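Local coordinates for beta-lactamase-related domain-containing protein (Bacteroides dorei DSM 17855, PDB 5TGF), which is a putative beta-lactamase-family hydrolase that can bind calcium, at residues L174-F186 against G202-M216. Residues are numbered along the deposited sequence; the frame is centred on the assembly and turned at random.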
loop_
_atom_site.group_PDB
_atom_site.type_symbol
_atom_site.label_atom_id
_atom_site.label_comp_id
_atom_site.label_asym_id
_atom_site.label_seq_id
_atom_site.Cartn_x
_atom_site.Cartn_y
_atom_site.Cartn_z
ATOM N N LEU A 174 -3.395 12.164 -12.042
ATOM C CA LEU A 174 -2.767 12.808 -10.884
ATOM C C LEU A 174 -1.445 12.183 -10.411
ATOM O O LEU A 174 -0.652 12.849 -9.754
ATOM C CB LEU A 174 -3.755 12.801 -9.710
ATOM C CG LEU A 174 -5.051 13.567 -9.908
ATOM C CD1 LEU A 174 -5.902 13.493 -8.662
ATOM C CD2 LEU A 174 -4.780 15.025 -10.272
ATOM N N ILE A 175 -1.235 10.896 -10.697
ATOM C CA ILE A 175 -0.033 10.227 -10.259
ATOM C C ILE A 175 0.760 9.606 -11.416
ATOM O O ILE A 175 1.969 9.849 -11.548
ATOM C CB ILE A 175 -0.349 9.162 -9.182
ATOM C CG1 ILE A 175 -1.095 9.765 -7.966
ATOM C CG2 ILE A 175 0.904 8.401 -8.770
ATOM C CD1 ILE A 175 -0.305 10.739 -7.117
ATOM N N ALA A 176 0.135 8.735 -12.211
ATOM C CA ALA A 176 0.899 7.943 -13.188
ATOM C C ALA A 176 1.495 8.801 -14.331
ATOM O O ALA A 176 2.688 8.716 -14.617
ATOM C CB ALA A 176 0.066 6.811 -13.762
ATOM N N ALA A 177 0.661 9.606 -14.976
ATOM C CA ALA A 177 1.152 10.470 -16.052
ATOM C C ALA A 177 2.248 11.474 -15.614
ATOM O O ALA A 177 3.300 11.494 -16.210
ATOM C CB ALA A 177 -0.003 11.166 -16.738
ATOM N N PRO A 178 2.047 12.225 -14.518
ATOM C CA PRO A 178 3.097 13.167 -14.100
ATOM C C PRO A 178 4.410 12.517 -13.689
ATOM O O PRO A 178 5.475 13.115 -13.871
ATOM C CB PRO A 178 2.487 13.875 -12.904
ATOM C CG PRO A 178 1.034 13.646 -12.985
ATOM C CD PRO A 178 0.828 12.371 -13.715
ATOM N N LEU A 179 4.351 11.268 -13.236
ATOM C CA LEU A 179 5.563 10.500 -12.890
ATOM C C LEU A 179 6.135 9.648 -14.028
ATOM O O LEU A 179 7.178 9.024 -13.874
ATOM C CB LEU A 179 5.303 9.612 -11.665
ATOM C CG LEU A 179 5.064 10.395 -10.370
ATOM C CD1 LEU A 179 4.753 9.463 -9.215
ATOM C CD2 LEU A 179 6.217 11.326 -10.016
ATOM N N GLY A 180 5.432 9.557 -15.152
ATOM C CA GLY A 180 5.858 8.713 -16.238
ATOM C C GLY A 180 5.715 7.218 -15.970
ATOM O O GLY A 180 6.467 6.406 -16.522
HETATM N N MSE A 181 4.743 6.848 -15.129
HETATM C CA MSE A 181 4.393 5.450 -14.934
HETATM C C MSE A 181 3.525 5.045 -16.126
HETATM O O MSE A 181 2.417 5.536 -16.264
HETATM C CB MSE A 181 3.633 5.259 -13.621
HETATM C CG MSE A 181 4.509 5.533 -12.382
HETATM SE SE MSE A 181 3.301 5.690 -10.825
HETATM C CE MSE A 181 2.912 3.801 -10.504
ATOM N N THR A 182 4.002 4.169 -16.988
ATOM C CA THR A 182 3.242 3.897 -18.235
ATOM C C THR A 182 2.599 2.544 -18.347
ATOM O O THR A 182 1.899 2.284 -19.339
ATOM C CB THR A 182 4.117 4.100 -19.480
ATOM O OG1 THR A 182 5.280 3.300 -19.359
ATOM C CG2 THR A 182 4.479 5.595 -19.601
ATOM N N HIS A 183 2.795 1.673 -17.365
ATOM C CA HIS A 183 2.220 0.345 -17.438
ATOM C C HIS A 183 1.482 -0.029 -16.148
ATOM O O HIS A 183 1.532 -1.176 -15.740
ATOM C CB HIS A 183 3.338 -0.679 -17.706
ATOM C CG HIS A 183 4.058 -0.460 -18.998
ATOM N ND1 HIS A 183 5.315 0.098 -19.063
ATOM C CD2 HIS A 183 3.682 -0.687 -20.280
ATOM C CE1 HIS A 183 5.688 0.196 -20.329
ATOM N NE2 HIS A 183 4.708 -0.253 -21.087
ATOM N N SER A 184 0.872 0.939 -15.479
ATOM C CA SER A 184 0.167 0.681 -14.235
ATOM C C SER A 184 -1.330 0.931 -14.341
ATOM O O SER A 184 -1.757 1.841 -15.053
ATOM C CB SER A 184 0.751 1.534 -13.113
ATOM O OG SER A 184 2.093 1.181 -12.882
ATOM N N HIS A 185 -2.134 0.154 -13.612
ATOM C CA HIS A 185 -3.574 0.434 -13.485
ATOM C C HIS A 185 -4.195 -0.333 -12.314
ATOM O O HIS A 185 -3.728 -1.425 -11.973
ATOM C CB HIS A 185 -4.344 0.077 -14.754
ATOM C CG HIS A 185 -4.009 -1.254 -15.328
ATOM N ND1 HIS A 185 -4.519 -2.431 -14.827
ATOM C CD2 HIS A 185 -3.190 -1.602 -16.346
ATOM C CE1 HIS A 185 -4.057 -3.444 -15.533
ATOM N NE2 HIS A 185 -3.210 -2.975 -16.427
ATOM N N PHE A 186 -5.212 0.266 -11.699
ATOM C CA PHE A 186 -6.048 -0.376 -10.661
ATOM C C PHE A 186 -7.237 -1.132 -11.236
ATOM O O PHE A 186 -7.746 -2.054 -10.602
ATOM C CB PHE A 186 -6.568 0.688 -9.690
ATOM C CG PHE A 186 -5.529 1.216 -8.734
ATOM C CD1 PHE A 186 -5.290 0.581 -7.517
ATOM C CD2 PHE A 186 -4.793 2.369 -9.038
ATOM C CE1 PHE A 186 -4.392 1.134 -6.597
ATOM C CE2 PHE A 186 -3.882 2.899 -8.128
ATOM C CZ PHE A 186 -3.669 2.275 -6.923
ATOM N N GLY A 202 -6.129 -4.140 -6.285
ATOM C CA GLY A 202 -6.264 -4.225 -7.729
ATOM C C GLY A 202 -5.054 -3.885 -8.583
ATOM O O GLY A 202 -5.043 -4.203 -9.784
ATOM N N LEU A 203 -4.072 -3.199 -7.994
ATOM C CA LEU A 203 -2.977 -2.591 -8.751
ATOM C C LEU A 203 -2.145 -3.612 -9.533
ATOM O O LEU A 203 -1.680 -4.651 -8.994
ATOM C CB LEU A 203 -2.062 -1.757 -7.829
ATOM C CG LEU A 203 -0.917 -1.054 -8.580
ATOM C CD1 LEU A 203 -1.444 0.005 -9.548
ATOM C CD2 LEU A 203 0.054 -0.380 -7.630
ATOM N N CYS A 204 -2.036 -3.344 -10.826
ATOM C CA CYS A 204 -1.087 -3.997 -11.716
ATOM C C CYS A 204 0.005 -2.966 -12.046
ATOM O O CYS A 204 -0.328 -1.844 -12.406
ATOM C CB CYS A 204 -1.815 -4.421 -12.985
ATOM S SG CYS A 204 -0.847 -5.503 -14.066
ATOM N N THR A 205 1.280 -3.335 -11.874
ATOM C CA THR A 205 2.384 -2.405 -12.069
ATOM C C THR A 205 3.680 -3.126 -12.482
ATOM O O THR A 205 3.682 -4.297 -12.790
ATOM C CB THR A 205 2.574 -1.520 -10.826
ATOM O OG1 THR A 205 3.374 -0.363 -11.135
ATOM C CG2 THR A 205 3.166 -2.275 -9.676
ATOM N N THR A 206 4.753 -2.363 -12.584
ATOM C CA THR A 206 6.064 -2.910 -12.949
ATOM C C THR A 206 7.079 -2.406 -11.940
ATOM O O THR A 206 6.825 -1.424 -11.234
ATOM C CB THR A 206 6.471 -2.449 -14.354
ATOM O OG1 THR A 206 6.579 -1.023 -14.369
ATOM C CG2 THR A 206 5.433 -2.849 -15.403
ATOM N N LEU A 207 8.269 -2.992 -11.953
ATOM C CA LEU A 207 9.363 -2.479 -11.155
ATOM C C LEU A 207 9.668 -1.018 -11.506
ATOM O O LEU A 207 9.752 -0.184 -10.587
ATOM C CB LEU A 207 10.623 -3.304 -11.351
ATOM C CG LEU A 207 11.868 -2.785 -10.603
ATOM C CD1 LEU A 207 11.659 -2.934 -9.098
ATOM C CD2 LEU A 207 13.155 -3.455 -11.056
ATOM N N ASN A 208 9.766 -0.700 -12.811
ATOM C CA ASN A 208 10.155 0.643 -13.241
ATOM C C ASN A 208 9.096 1.667 -12.858
ATOM O O ASN A 208 9.438 2.723 -12.355
ATOM C CB ASN A 208 10.440 0.693 -14.756
ATOM C CG ASN A 208 11.708 -0.060 -15.138
ATOM O OD1 ASN A 208 12.589 -0.293 -14.298
ATOM N ND2 ASN A 208 11.784 -0.501 -16.401
ATOM N N ASP A 209 7.816 1.327 -13.023
ATOM C CA ASP A 209 6.741 2.222 -12.631
ATOM C C ASP A 209 6.753 2.498 -11.131
ATOM O O ASP A 209 6.679 3.652 -10.711
ATOM C CB ASP A 209 5.386 1.671 -13.044
ATOM C CG ASP A 209 5.059 1.952 -14.493
ATOM O OD1 ASP A 209 5.949 2.430 -15.265
ATOM O OD2 ASP A 209 3.891 1.704 -14.840
ATOM N N TYR A 210 6.818 1.452 -10.305
ATOM C CA TYR A 210 6.630 1.659 -8.873
ATOM C C TYR A 210 7.840 2.369 -8.239
ATOM O O TYR A 210 7.702 3.137 -7.290
ATOM C CB TYR A 210 6.367 0.304 -8.160
ATOM C CG TYR A 210 5.605 0.418 -6.865
ATOM C CD1 TYR A 210 6.227 0.867 -5.706
ATOM C CD2 TYR A 210 4.273 0.024 -6.770
ATOM C CE1 TYR A 210 5.552 0.916 -4.503
ATOM C CE2 TYR A 210 3.579 0.137 -5.573
ATOM C CZ TYR A 210 4.215 0.583 -4.451
ATOM O OH TYR A 210 3.521 0.728 -3.275
ATOM N N ILE A 211 9.023 2.140 -8.792
ATOM C CA ILE A 211 10.211 2.877 -8.346
ATOM C C ILE A 211 10.027 4.394 -8.554
ATOM O O ILE A 211 10.487 5.175 -7.739
ATOM C CB ILE A 211 11.479 2.324 -9.062
ATOM C CG1 ILE A 211 11.960 1.044 -8.355
ATOM C CG2 ILE A 211 12.639 3.315 -9.043
ATOM C CD1 ILE A 211 12.582 1.281 -6.969
ATOM N N ARG A 212 9.383 4.805 -9.649
ATOM C CA ARG A 212 9.092 6.239 -9.859
ATOM C C ARG A 212 8.198 6.811 -8.786
ATOM O O ARG A 212 8.434 7.940 -8.289
ATOM C CB ARG A 212 8.476 6.518 -11.246
ATOM C CG ARG A 212 9.377 6.152 -12.417
ATOM C CD ARG A 212 8.571 6.023 -13.699
ATOM N NE ARG A 212 9.451 5.764 -14.826
ATOM C CZ ARG A 212 9.962 6.701 -15.608
ATOM N NH1 ARG A 212 9.626 7.961 -15.450
ATOM N NH2 ARG A 212 10.793 6.363 -16.566
ATOM N N PHE A 213 7.174 6.039 -8.410
ATOM C CA PHE A 213 6.289 6.388 -7.312
ATOM C C PHE A 213 7.037 6.573 -5.979
ATOM O O PHE A 213 6.831 7.570 -5.296
ATOM C CB PHE A 213 5.207 5.285 -7.135
ATOM C CG PHE A 213 4.339 5.489 -5.928
ATOM C CD1 PHE A 213 3.381 6.481 -5.908
ATOM C CD2 PHE A 213 4.553 4.751 -4.762
ATOM C CE1 PHE A 213 2.613 6.713 -4.775
ATOM C CE2 PHE A 213 3.784 4.972 -3.614
ATOM C CZ PHE A 213 2.810 5.962 -3.619
ATOM N N LEU A 214 7.868 5.594 -5.622
ATOM C CA LEU A 214 8.622 5.621 -4.355
ATOM C C LEU A 214 9.619 6.814 -4.296
ATOM O O LEU A 214 9.730 7.486 -3.268
ATOM C CB LEU A 214 9.364 4.305 -4.150
ATOM C CG LEU A 214 8.523 3.101 -3.695
ATOM C CD1 LEU A 214 9.379 1.850 -3.723
ATOM C CD2 LEU A 214 7.900 3.329 -2.333
ATOM N N LYS A 215 10.248 7.113 -5.426
ATOM C CA LYS A 215 11.130 8.285 -5.526
ATOM C C LYS A 215 10.367 9.561 -5.171
ATOM O O LYS A 215 10.846 10.388 -4.378
ATOM C CB LYS A 215 11.725 8.390 -6.928
ATOM C CG LYS A 215 12.756 9.512 -7.100
ATOM C CD LYS A 215 13.218 9.694 -8.538
ATOM C CE LYS A 215 14.250 10.833 -8.612
ATOM N NZ LYS A 215 14.705 11.086 -10.004
HETATM N N MSE A 216 9.185 9.729 -5.752
HETATM C CA MSE A 216 8.303 10.834 -5.413
HETATM C C MSE A 216 8.019 10.903 -3.939
HETATM O O MSE A 216 8.079 11.981 -3.343
HETATM C CB MSE A 216 7.019 10.755 -6.246
HETATM C CG MSE A 216 6.108 11.973 -6.029
HETATM SE SE MSE A 216 4.780 11.657 -4.603
HETATM C CE MSE A 216 3.744 10.196 -5.434
HETATM O O HOH W 1 7.304 -0.185 -16.814
HETATM O O HOH W 2 -5.744 -3.831 -12.519
#
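Asp209, in the first turn of helix 207-218, reaches across to the loop 180-184 and takes three of its donors. Asp209 OD2 is gripped twice: its syn lone pair receives His183 N at 2.8 Å, and its anti lone pair receives Ser184 OG at 2.7 Å. OD1 accepts Thr182 N, 33° out of the carboxylate plane, so the bonds from both oxygens fix the group's rotation. Ser184 OG in turn accepts from Thr205 OG1, which makes a short chain of hydroxyl bonds ending on the buried carboxylate. Thr206 OG1 caps the helix by accepting Asp209 N at 3.0 Å, and a water joins this hydroxyl to His183 ND1.

On one flank, His185 and Cys204 form an antiparallel hydrogen-bonded pair, with Cys204 N to His185 O nearly straight at 178°. Cys204 CB meets the His185 imidazole obliquely, 3.5 Å from CE1, while the ring's NE2 is hydrogen-bonded to Lys53 NZ. Next to it, Leu203 CD1 sits 4.0 Å above the centre of the Phe186 ring, a CH-pi contact.

On the other flank, Arg212 NH1 donates to Leu179 O where helix 167-179 ends, and Gly180 O lies over one face of the guanidinium. Beyond it Leu179 crosses Met216 at about a right angle, CD2 to CB 3.9 Å. In the selenomethionine Met181, CG lies 3.3 Å from Asp209 O, and the bend at chi3 (77°) turns CE alongside the same oxygen.

Gly180 closes helix 167-179 in a Schellman motif, and the loop after it is tied to the capped start of helix 207-218, which Tyr210 and Leu207 pack against Phe305 of the six-stranded sheet, consistent with the alpha/beta architecture of serine beta-lactamases.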